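Local coordinates for probable TonB-dependent siderophore receptor PiuA (Acinetobacter baumannii, PDB 5FP1), which probably takes part in the first step of iron uptake by binding iron-chelating siderophores at the outer membrane, possibly including ferric enterobactin, at residues N288-A293 with F330-A335; A29-V34 with R348-A353; S232-W237 with A702-G707. All coordinates share one frame; numbering follows the deposited sequence.

Contact 1 of 3, residues N288-A293 with F330-A335. With C8E ((hydroxyethyloxy)tri(ethyloxy)octane), chain J.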
loop_
_atom_site.group_PDB
_atom_site.type_symbol
_atom_site.label_atom_id
_atom_site.label_comp_id
_atom_site.label_asym_id
_atom_site.label_seq_id
_atom_site.Cartn_x
_atom_site.Cartn_y
_atom_site.Cartn_z
ATOM N N ASN A 288 -14.592 -13.458 17.373
ATOM C CA ASN A 288 -14.440 -14.191 16.134
ATOM C C ASN A 288 -14.787 -13.274 14.979
ATOM O O ASN A 288 -15.835 -12.629 14.970
ATOM C CB ASN A 288 -15.318 -15.451 16.043
ATOM C CG ASN A 288 -14.997 -16.293 14.812
ATOM O OD1 ASN A 288 -15.676 -16.214 13.767
ATOM N ND2 ASN A 288 -13.930 -17.028 14.883
ATOM N N THR A 289 -13.891 -13.211 14.008
ATOM C CA THR A 289 -14.127 -12.409 12.822
ATOM C C THR A 289 -14.036 -13.331 11.603
ATOM O O THR A 289 -13.051 -14.036 11.401
ATOM C CB THR A 289 -13.128 -11.252 12.717
ATOM O OG1 THR A 289 -13.059 -10.532 13.952
ATOM C CG2 THR A 289 -13.513 -10.278 11.579
ATOM N N ALA A 290 -15.100 -13.354 10.818
ATOM C CA ALA A 290 -15.126 -14.111 9.571
ATOM C C ALA A 290 -15.222 -13.091 8.430
ATOM O O ALA A 290 -16.060 -12.182 8.497
ATOM C CB ALA A 290 -16.323 -15.068 9.570
ATOM N N MET A 291 -14.350 -13.209 7.423
ATOM C CA MET A 291 -14.304 -12.254 6.282
ATOM C C MET A 291 -14.276 -13.018 4.973
ATOM O O MET A 291 -13.535 -13.971 4.813
ATOM C CB MET A 291 -13.116 -11.281 6.337
ATOM C CG MET A 291 -12.748 -10.613 4.958
ATOM S SD MET A 291 -11.653 -9.222 5.318
ATOM C CE MET A 291 -10.895 -9.024 3.732
ATOM N N TYR A 292 -15.121 -12.586 4.053
ATOM C CA TYR A 292 -15.255 -13.191 2.755
ATOM C C TYR A 292 -14.910 -12.079 1.756
ATOM O O TYR A 292 -15.487 -10.998 1.816
ATOM C CB TYR A 292 -16.710 -13.650 2.545
ATOM C CG TYR A 292 -17.233 -14.660 3.581
ATOM C CD1 TYR A 292 -17.719 -14.242 4.832
ATOM C CD2 TYR A 292 -17.252 -16.028 3.299
ATOM C CE1 TYR A 292 -18.183 -15.153 5.763
ATOM C CE2 TYR A 292 -17.714 -16.947 4.229
ATOM C CZ TYR A 292 -18.180 -16.497 5.449
ATOM O OH TYR A 292 -18.638 -17.406 6.359
ATOM N N ALA A 293 -13.960 -12.312 0.862
ATOM C CA ALA A 293 -13.571 -11.261 -0.082
ATOM C C ALA A 293 -13.587 -11.778 -1.501
ATOM O O ALA A 293 -13.164 -12.895 -1.770
ATOM C CB ALA A 293 -12.197 -10.695 0.249
ATOM N N PHE A 330 -11.457 -16.536 2.013
ATOM C CA PHE A 330 -12.147 -16.629 3.299
ATOM C C PHE A 330 -11.111 -16.618 4.401
ATOM O O PHE A 330 -10.123 -17.361 4.337
ATOM C CB PHE A 330 -12.942 -17.938 3.420
ATOM C CG PHE A 330 -13.501 -18.168 4.818
ATOM C CD1 PHE A 330 -14.521 -17.379 5.308
ATOM C CD2 PHE A 330 -12.966 -19.138 5.636
ATOM C CE1 PHE A 330 -15.018 -17.562 6.595
ATOM C CE2 PHE A 330 -13.450 -19.325 6.921
ATOM C CZ PHE A 330 -14.459 -18.519 7.404
ATOM N N THR A 331 -11.350 -15.792 5.414
ATOM C CA THR A 331 -10.476 -15.742 6.582
ATOM C C THR A 331 -11.329 -15.807 7.846
ATOM O O THR A 331 -12.377 -15.163 7.923
ATOM C CB THR A 331 -9.650 -14.432 6.578
ATOM O OG1 THR A 331 -8.940 -14.319 5.336
ATOM C CG2 THR A 331 -8.641 -14.409 7.733
ATOM N N ASP A 332 -10.871 -16.564 8.833
ATOM C CA ASP A 332 -11.477 -16.517 10.163
ATOM C C ASP A 332 -10.368 -16.300 11.193
ATOM O O ASP A 332 -9.374 -17.026 11.188
ATOM C CB ASP A 332 -12.227 -17.797 10.464
ATOM C CG ASP A 332 -13.105 -17.665 11.697
ATOM O OD1 ASP A 332 -12.549 -17.570 12.824
ATOM O OD2 ASP A 332 -14.335 -17.563 11.523
ATOM N N GLN A 333 -10.548 -15.302 12.049
ATOM C CA GLN A 333 -9.633 -15.041 13.179
ATOM C C GLN A 333 -10.410 -15.167 14.487
ATOM O O GLN A 333 -11.447 -14.522 14.665
ATOM C CB GLN A 333 -9.096 -13.616 13.143
ATOM C CG GLN A 333 -8.260 -13.278 11.949
ATOM C CD GLN A 333 -7.786 -11.833 11.977
ATOM O OE1 GLN A 333 -8.443 -10.968 12.552
ATOM N NE2 GLN A 333 -6.659 -11.566 11.324
ATOM N N LEU A 334 -9.857 -15.926 15.420
ATOM C CA LEU A 334 -10.437 -16.090 16.760
ATOM C C LEU A 334 -9.394 -15.578 17.744
ATOM O O LEU A 334 -8.251 -16.030 17.706
ATOM C CB LEU A 334 -10.712 -17.579 17.000
ATOM C CG LEU A 334 -11.319 -18.018 18.334
ATOM C CD1 LEU A 334 -12.713 -17.434 18.457
ATOM C CD2 LEU A 334 -11.359 -19.531 18.371
ATOM N N ALA A 335 -9.751 -14.574 18.544
ATOM C CA ALA A 335 -8.797 -13.905 19.418
ATOM C C ALA A 335 -9.401 -13.742 20.801
ATOM O O ALA A 335 -10.518 -13.247 20.946
ATOM C CB ALA A 335 -8.438 -12.532 18.891
HETATM C C1 C8E J . -11.930 -20.649 -1.740
HETATM C C2 C8E J . -12.084 -19.578 -0.684
HETATM C C3 C8E J . -13.471 -18.938 -0.736
HETATM C C4 C8E J . -14.452 -19.657 0.186
HETATM C C5 C8E J . -15.864 -19.090 0.088
HETATM C C6 C8E J . -15.871 -17.599 0.383
HETATM C C7 C8E J . -15.636 -16.765 -0.878
HETATM C C8 C8E J . -16.163 -15.349 -0.701
HETATM O O9 C8E J . -16.888 -14.988 -1.877
HETATM C C10 C8E J . -17.213 -13.592 -1.966
HETATM C C11 C8E J . -17.702 -13.003 -0.643
HETATM O O12 C8E J . -18.283 -11.704 -0.843
HETATM O O HOH W 1 -11.377 -11.941 15.768
HETATM O O HOH W 2 -10.650 -13.053 3.635
#

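Contact 2 of 3, residues A29-V34 with R348-A353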
loop_
_atom_site.group_PDB
_atom_site.type_symbol
_atom_site.label_atom_id
_atom_site.label_comp_id
_atom_site.label_asym_id
_atom_site.label_seq_id
_atom_site.Cartn_x
_atom_site.Cartn_y
_atom_site.Cartn_z
ATOM N N ALA A 29 -6.230 1.097 16.488
ATOM C CA ALA A 29 -7.516 0.399 16.431
ATOM C C ALA A 29 -7.304 -1.099 16.265
ATOM O O ALA A 29 -8.232 -1.878 16.288
ATOM C CB ALA A 29 -8.374 0.963 15.292
ATOM N N ASN A 30 -6.055 -1.517 16.119
ATOM C CA ASN A 30 -5.734 -2.917 15.951
ATOM C C ASN A 30 -5.536 -3.586 17.328
ATOM O O ASN A 30 -4.638 -3.215 18.092
ATOM C CB ASN A 30 -4.466 -2.996 15.078
ATOM C CG ASN A 30 -3.991 -4.417 14.784
ATOM O OD1 ASN A 30 -4.448 -5.387 15.367
ATOM N ND2 ASN A 30 -3.031 -4.529 13.866
ATOM N N SER A 31 -6.364 -4.572 17.651
ATOM C CA SER A 31 -6.309 -5.200 18.973
ATOM C C SER A 31 -5.053 -6.064 19.196
ATOM O O SER A 31 -4.795 -6.547 20.314
ATOM C CB SER A 31 -7.591 -5.990 19.250
ATOM O OG SER A 31 -7.596 -7.217 18.539
ATOM N N LYS A 32 -4.250 -6.257 18.155
ATOM C CA LYS A 32 -2.938 -6.889 18.333
ATOM C C LYS A 32 -1.870 -5.975 18.949
ATOM O O LYS A 32 -0.827 -6.465 19.395
ATOM C CB LYS A 32 -2.443 -7.478 17.012
ATOM C CG LYS A 32 -3.263 -8.684 16.624
ATOM C CD LYS A 32 -2.674 -9.458 15.487
ATOM C CE LYS A 32 -3.566 -10.621 15.114
ATOM N NZ LYS A 32 -3.060 -11.145 13.830
ATOM N N PHE A 33 -2.116 -4.669 18.943
ATOM C CA PHE A 33 -1.301 -3.704 19.671
ATOM C C PHE A 33 -1.983 -3.540 21.021
ATOM O O PHE A 33 -2.929 -2.792 21.171
ATOM C CB PHE A 33 -1.234 -2.353 18.965
ATOM C CG PHE A 33 -0.260 -2.303 17.812
ATOM C CD1 PHE A 33 1.100 -2.501 18.019
ATOM C CD2 PHE A 33 -0.696 -2.036 16.530
ATOM C CE1 PHE A 33 2.001 -2.455 16.967
ATOM C CE2 PHE A 33 0.198 -1.969 15.463
ATOM C CZ PHE A 33 1.553 -2.191 15.677
ATOM N N VAL A 34 -1.498 -4.284 21.992
ATOM C CA VAL A 34 -2.128 -4.358 23.294
ATOM C C VAL A 34 -1.807 -3.181 24.207
ATOM O O VAL A 34 -2.447 -3.013 25.257
ATOM C CB VAL A 34 -1.734 -5.675 23.969
ATOM C CG1 VAL A 34 -2.194 -6.843 23.106
ATOM C CG2 VAL A 34 -0.222 -5.752 24.203
ATOM N N ARG A 348 -1.212 -7.638 29.518
ATOM C CA ARG A 348 -2.106 -7.145 28.486
ATOM C C ARG A 348 -1.879 -8.011 27.257
ATOM O O ARG A 348 -0.769 -8.046 26.714
ATOM C CB ARG A 348 -1.834 -5.683 28.206
ATOM C CG ARG A 348 -2.309 -4.795 29.344
ATOM C CD ARG A 348 -1.856 -3.378 29.179
ATOM N NE ARG A 348 -0.395 -3.246 29.196
ATOM C CZ ARG A 348 0.209 -2.074 29.064
ATOM N NH1 ARG A 348 -0.531 -0.976 28.938
ATOM N NH2 ARG A 348 1.531 -1.984 29.044
ATOM N N PHE A 349 -2.890 -8.786 26.879
ATOM C CA PHE A 349 -2.649 -9.890 25.953
ATOM C C PHE A 349 -3.645 -9.998 24.797
ATOM O O PHE A 349 -4.753 -9.456 24.830
ATOM C CB PHE A 349 -2.634 -11.209 26.711
ATOM C CG PHE A 349 -3.968 -11.583 27.293
ATOM C CD1 PHE A 349 -4.904 -12.266 26.536
ATOM C CD2 PHE A 349 -4.275 -11.279 28.614
ATOM C CE1 PHE A 349 -6.136 -12.620 27.067
ATOM C CE2 PHE A 349 -5.498 -11.636 29.150
ATOM C CZ PHE A 349 -6.432 -12.296 28.374
ATOM N N ASN A 350 -3.210 -10.737 23.799
ATOM C CA ASN A 350 -4.033 -11.121 22.672
ATOM C C ASN A 350 -3.450 -12.441 22.258
ATOM O O ASN A 350 -2.259 -12.535 21.885
ATOM C CB ASN A 350 -3.976 -10.063 21.561
ATOM C CG ASN A 350 -4.863 -10.414 20.377
ATOM O OD1 ASN A 350 -5.094 -11.585 20.103
ATOM N ND2 ASN A 350 -5.360 -9.411 19.688
ATOM N N VAL A 351 -4.247 -13.494 22.416
ATOM C CA VAL A 351 -3.860 -14.823 21.992
ATOM C C VAL A 351 -4.937 -15.354 21.047
ATOM O O VAL A 351 -6.121 -15.066 21.217
ATOM C CB VAL A 351 -3.656 -15.763 23.197
ATOM C CG1 VAL A 351 -2.666 -15.137 24.172
ATOM C CG2 VAL A 351 -4.978 -16.062 23.900
ATOM N N GLY A 352 -4.533 -16.111 20.037
ATOM C CA GLY A 352 -5.467 -16.449 18.970
ATOM C C GLY A 352 -5.015 -17.390 17.908
ATOM O O GLY A 352 -3.919 -17.960 17.958
ATOM N N ALA A 353 -5.914 -17.588 16.945
ATOM C CA ALA A 353 -5.698 -18.533 15.892
ATOM C C ALA A 353 -6.336 -17.963 14.628
ATOM O O ALA A 353 -7.269 -17.174 14.713
ATOM C CB ALA A 353 -6.341 -19.848 16.242
HETATM O O HOH W 3 -7.026 -9.445 17.211
#

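Contact 3 of 3, residues S232-W237 with A702-G707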
loop_
_atom_site.group_PDB
_atom_site.type_symbol
_atom_site.label_atom_id
_atom_site.label_comp_id
_atom_site.label_asym_id
_atom_site.label_seq_id
_atom_site.Cartn_x
_atom_site.Cartn_y
_atom_site.Cartn_z
ATOM N N SER A 232 0.080 5.341 -18.067
ATOM C CA SER A 232 1.279 4.795 -18.643
ATOM C C SER A 232 2.422 5.366 -17.800
ATOM O O SER A 232 2.308 5.530 -16.577
ATOM C CB SER A 232 1.393 5.205 -20.120
ATOM O OG SER A 232 2.520 4.614 -20.770
ATOM N N GLY A 233 3.525 5.685 -18.433
ATOM C CA GLY A 233 4.641 6.283 -17.732
ATOM C C GLY A 233 5.542 7.022 -18.701
ATOM O O GLY A 233 5.169 7.214 -19.860
ATOM N N ILE A 234 6.717 7.422 -18.220
ATOM C CA ILE A 234 7.718 8.123 -19.028
ATOM C C ILE A 234 8.949 7.227 -19.133
ATOM O O ILE A 234 9.465 6.721 -18.103
ATOM C CB ILE A 234 8.077 9.490 -18.434
ATOM C CG1 ILE A 234 6.825 10.334 -18.217
ATOM C CG2 ILE A 234 9.103 10.215 -19.309
ATOM C CD1 ILE A 234 6.022 10.634 -19.479
ATOM N N PRO A 235 9.389 6.954 -20.366
ATOM C CA PRO A 235 10.479 5.980 -20.549
ATOM C C PRO A 235 11.815 6.530 -20.061
ATOM O O PRO A 235 12.066 7.723 -20.219
ATOM C CB PRO A 235 10.528 5.792 -22.066
ATOM C CG PRO A 235 10.016 7.093 -22.618
ATOM C CD PRO A 235 9.001 7.590 -21.639
ATOM N N TYR A 236 12.677 5.672 -19.522
ATOM C CA TYR A 236 14.044 6.099 -19.167
ATOM C C TYR A 236 14.818 6.347 -20.463
ATOM O O TYR A 236 14.701 5.564 -21.433
ATOM C CB TYR A 236 14.792 5.004 -18.427
ATOM C CG TYR A 236 14.233 4.641 -17.052
ATOM C CD1 TYR A 236 14.196 5.577 -16.020
ATOM C CD2 TYR A 236 13.774 3.366 -16.786
ATOM C CE1 TYR A 236 13.673 5.257 -14.769
ATOM C CE2 TYR A 236 13.298 3.030 -15.528
ATOM C CZ TYR A 236 13.238 3.973 -14.534
ATOM O OH TYR A 236 12.758 3.595 -13.295
ATOM N N TRP A 237 15.636 7.400 -20.472
ATOM C CA TRP A 237 16.488 7.655 -21.621
ATOM C C TRP A 237 17.711 8.471 -21.248
ATOM O O TRP A 237 17.626 9.444 -20.491
ATOM C CB TRP A 237 15.714 8.373 -22.749
ATOM C CG TRP A 237 16.436 8.310 -24.085
ATOM C CD1 TRP A 237 17.065 9.346 -24.743
ATOM C CD2 TRP A 237 16.675 7.140 -24.865
ATOM N NE1 TRP A 237 17.645 8.890 -25.909
ATOM C CE2 TRP A 237 17.424 7.544 -26.014
ATOM C CE3 TRP A 237 16.295 5.801 -24.746
ATOM C CZ2 TRP A 237 17.808 6.661 -26.984
ATOM C CZ3 TRP A 237 16.687 4.920 -25.727
ATOM C CH2 TRP A 237 17.458 5.357 -26.828
ATOM N N ALA A 702 9.299 5.187 -15.623
ATOM C CA ALA A 702 8.880 5.708 -14.333
ATOM C C ALA A 702 7.518 6.365 -14.452
ATOM O O ALA A 702 7.117 6.809 -15.527
ATOM C CB ALA A 702 9.874 6.708 -13.823
ATOM N N THR A 703 6.814 6.475 -13.335
ATOM C CA THR A 703 5.467 7.009 -13.340
ATOM C C THR A 703 5.528 8.453 -12.895
ATOM O O THR A 703 6.044 8.760 -11.816
ATOM C CB THR A 703 4.553 6.227 -12.369
ATOM O OG1 THR A 703 4.494 4.859 -12.781
ATOM C CG2 THR A 703 3.142 6.786 -12.321
ATOM N N GLU A 704 4.986 9.338 -13.721
ATOM C CA GLU A 704 4.884 10.746 -13.380
ATOM C C GLU A 704 3.781 11.029 -12.368
ATOM O O GLU A 704 2.665 10.505 -12.442
ATOM C CB GLU A 704 4.685 11.575 -14.674
ATOM C CG GLU A 704 4.883 13.078 -14.532
ATOM C CD GLU A 704 4.746 13.811 -15.875
ATOM O OE1 GLU A 704 4.849 13.158 -16.943
ATOM O OE2 GLU A 704 4.529 15.034 -15.861
ATOM N N ALA A 705 4.085 11.881 -11.389
ATOM C CA ALA A 705 3.067 12.338 -10.460
ATOM C C ALA A 705 2.111 13.284 -11.167
ATOM O O ALA A 705 2.425 13.854 -12.209
ATOM C CB ALA A 705 3.713 13.041 -9.270
ATOM N N GLU A 706 0.917 13.401 -10.615
ATOM C CA GLU A 706 -0.079 14.315 -11.120
ATOM C C GLU A 706 0.433 15.764 -11.027
ATOM O O GLU A 706 1.233 16.091 -10.138
ATOM C CB GLU A 706 -1.334 14.202 -10.258
ATOM C CG GLU A 706 -1.077 14.775 -8.887
ATOM C CD GLU A 706 -2.213 14.595 -7.902
ATOM O OE1 GLU A 706 -3.267 14.024 -8.294
ATOM O OE2 GLU A 706 -2.042 15.056 -6.740
ATOM N N GLY A 707 -0.005 16.595 -11.977
ATOM C CA GLY A 707 0.269 18.042 -11.996
ATOM C C GLY A 707 -0.568 18.823 -10.987
ATOM O O GLY A 707 -1.273 18.253 -10.166
HETATM O O HOH W 4 3.123 8.632 -15.840
HETATM O O HOH W 5 2.260 4.179 -14.248
#

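Contact 1 of 3, residues N288-A293 with F330-A335
N288 and D332 meet side chain to side chain on the face of two neighbouring antiparallel barrel strands that also carries Y292 and F330. They sit on non-hydrogen-bonded pairs next to one another, N288 opposite L334 and D332 opposite A290. Each side chain turns its first branch away from its own backbone N (N288 chi1 -172°), and the two cross at about a right angle. The amide of N288 gives ND2 to D332 OD1 at 2.5 Å, using the syn lone pair of the carboxylate. The bond is bent and tilted from the amide plane, and its length is doubtful. The amide and carboxylate planes are 36° apart. N288 OD1 also lies 2.9 Å from D332 OD2, although both are acceptors as assigned.

Further along the same face, Y292 and F330 lie side by side and point the same way. F330 CD1 sits over one face of the Y292 ring, toward its rim, 3.4 Å from Y292 CE2. The planes meet at 46°, so the pair is oblique. A290 CB fills in beside F330 CE1 at 4.1 Å. A C8E detergent molecule reaches the Y292 ring at its edge, and its C11 is 3.4 Å from Y292 CB.

T289, M291, T331 and Q333 touch I101 of the plug from the opposite face, so the first face is the outer one. Backbone hydrogen bonds join T289 to Q333 and M291 to T331, two per pair. One water bridges T289 OG1 and Q333 O, the latter at 2.8 Å. Another links M291 O to T331 OG1. The NE2 of Q333 is held by E354 and by G100 O.

The chemistry implies an aromatic pair touched by detergent, beside a polar pair whose detail is doubtful.

Contact 2 of 3, residues A29-V34 with R348-A353
The N-terminal loop leading to the first strand of the plug's mixed sheet (43-47) lies against a barrel strand. A type I beta turn from N30 to F33 shapes the loop. Its backbone bond runs from F33 N to N30 O. N30 OD1 accepts from K32 N at 2.9 Å, an Asx turn.

The barrel side is led by N350. Its CG is anti to the backbone N (chi1 -178°), and this carries the amide across to the turn. N350 ND2 donates to S31 O at 3.0 Å in a nearly straight bond (175°). S31 O lies in the amide plane, but the donor sits well above the plane of the S31 carbonyl. A water adds a second link, 2.7 Å from S31 OG, and accepts from N350 ND2. N350 OD1 is taken by Y422 OH, so both ends of the amide are held.

V34 packs beside it. Its CG2 is 3.4 Å from R348 O, and its CG1 lies 4.0 Å from N350 CB. R348 reaches N426 through NH2, while K32 bonds to M127 O and makes a cation-pi contact with Y422. This loop leads into the barrel-enclosed N-terminal plug typical of TonB-dependent receptors.

Contact 3 of 3, residues S232-W237 with A702-G707
I234 carries CG1 beside its own backbone N (chi1 -54°), and E704 sends CG anti to its N (chi1 -166°) in an extended chain. These torsions bring I234 CG1 to 3.7 Å from E704 OE1, and the two side chains cross at a slant. The setting is a small three-stranded antiparallel sheet made by strands 234-238, 701-704 and 693-696. It joins two long inter-strand loops of the barrel, probably on the extracellular side as in other receptors of the family.

I234 and A702 form an antiparallel hydrogen-bonded pair. I234 N donates to A702 O at 2.8 Å, almost straight at 173°. A702 N returns a bond to I234 O at 2.9 Å. The strands then splay apart, and this is the one bridge between the two segments. Just before it, G233 CA comes within 3.4 Å of A702 O.

On the far side of the bridge the Y236 ring leans toward A702. Its CE1 is 4.2 Å from A702 CB, a light apolar contact. The ring is fixed at its other end, where Y236 OH bonds to Y697 O. The carboxylate of E704 is likewise held from outside, with OE2 accepting from G254 N. I234 thus packs its aliphatic branch against a carboxylate that has polar partners elsewhere.

Two waters link S232 to the other strand. One accepts from E704 N and donates to S232 O at 3.3 Å, a longer bond. The other lies 2.7 Å from S232 O and 2.8 Å from T703 OG1.

In the fold
Contacts 1 and 2 are neighbours, with centres 15 Å apart. Strand 315-341 of contact 1 pairs with strand 346-368 of contact 2, and L334 O lies 2.9 Å from A353 N, a probable hydrogen bond. Contact 3 sits across the chain's centre, about 39 Å and 42 Å from the centres of contacts 1 and 2. It belongs to a separate small sheet of loop strands. Along the chain the order is 29-34, 232-237, 288-293, 330-335, 348-353, 702-707. Contact 1 is nested inside both others, whereas contacts 2 and 3 alternate. Contact 1 lies within the barrel wall, contact 2 ties the loop leading to the plug onto it, and contact 3 pairs two inter-strand loops, joining distant parts of the chain.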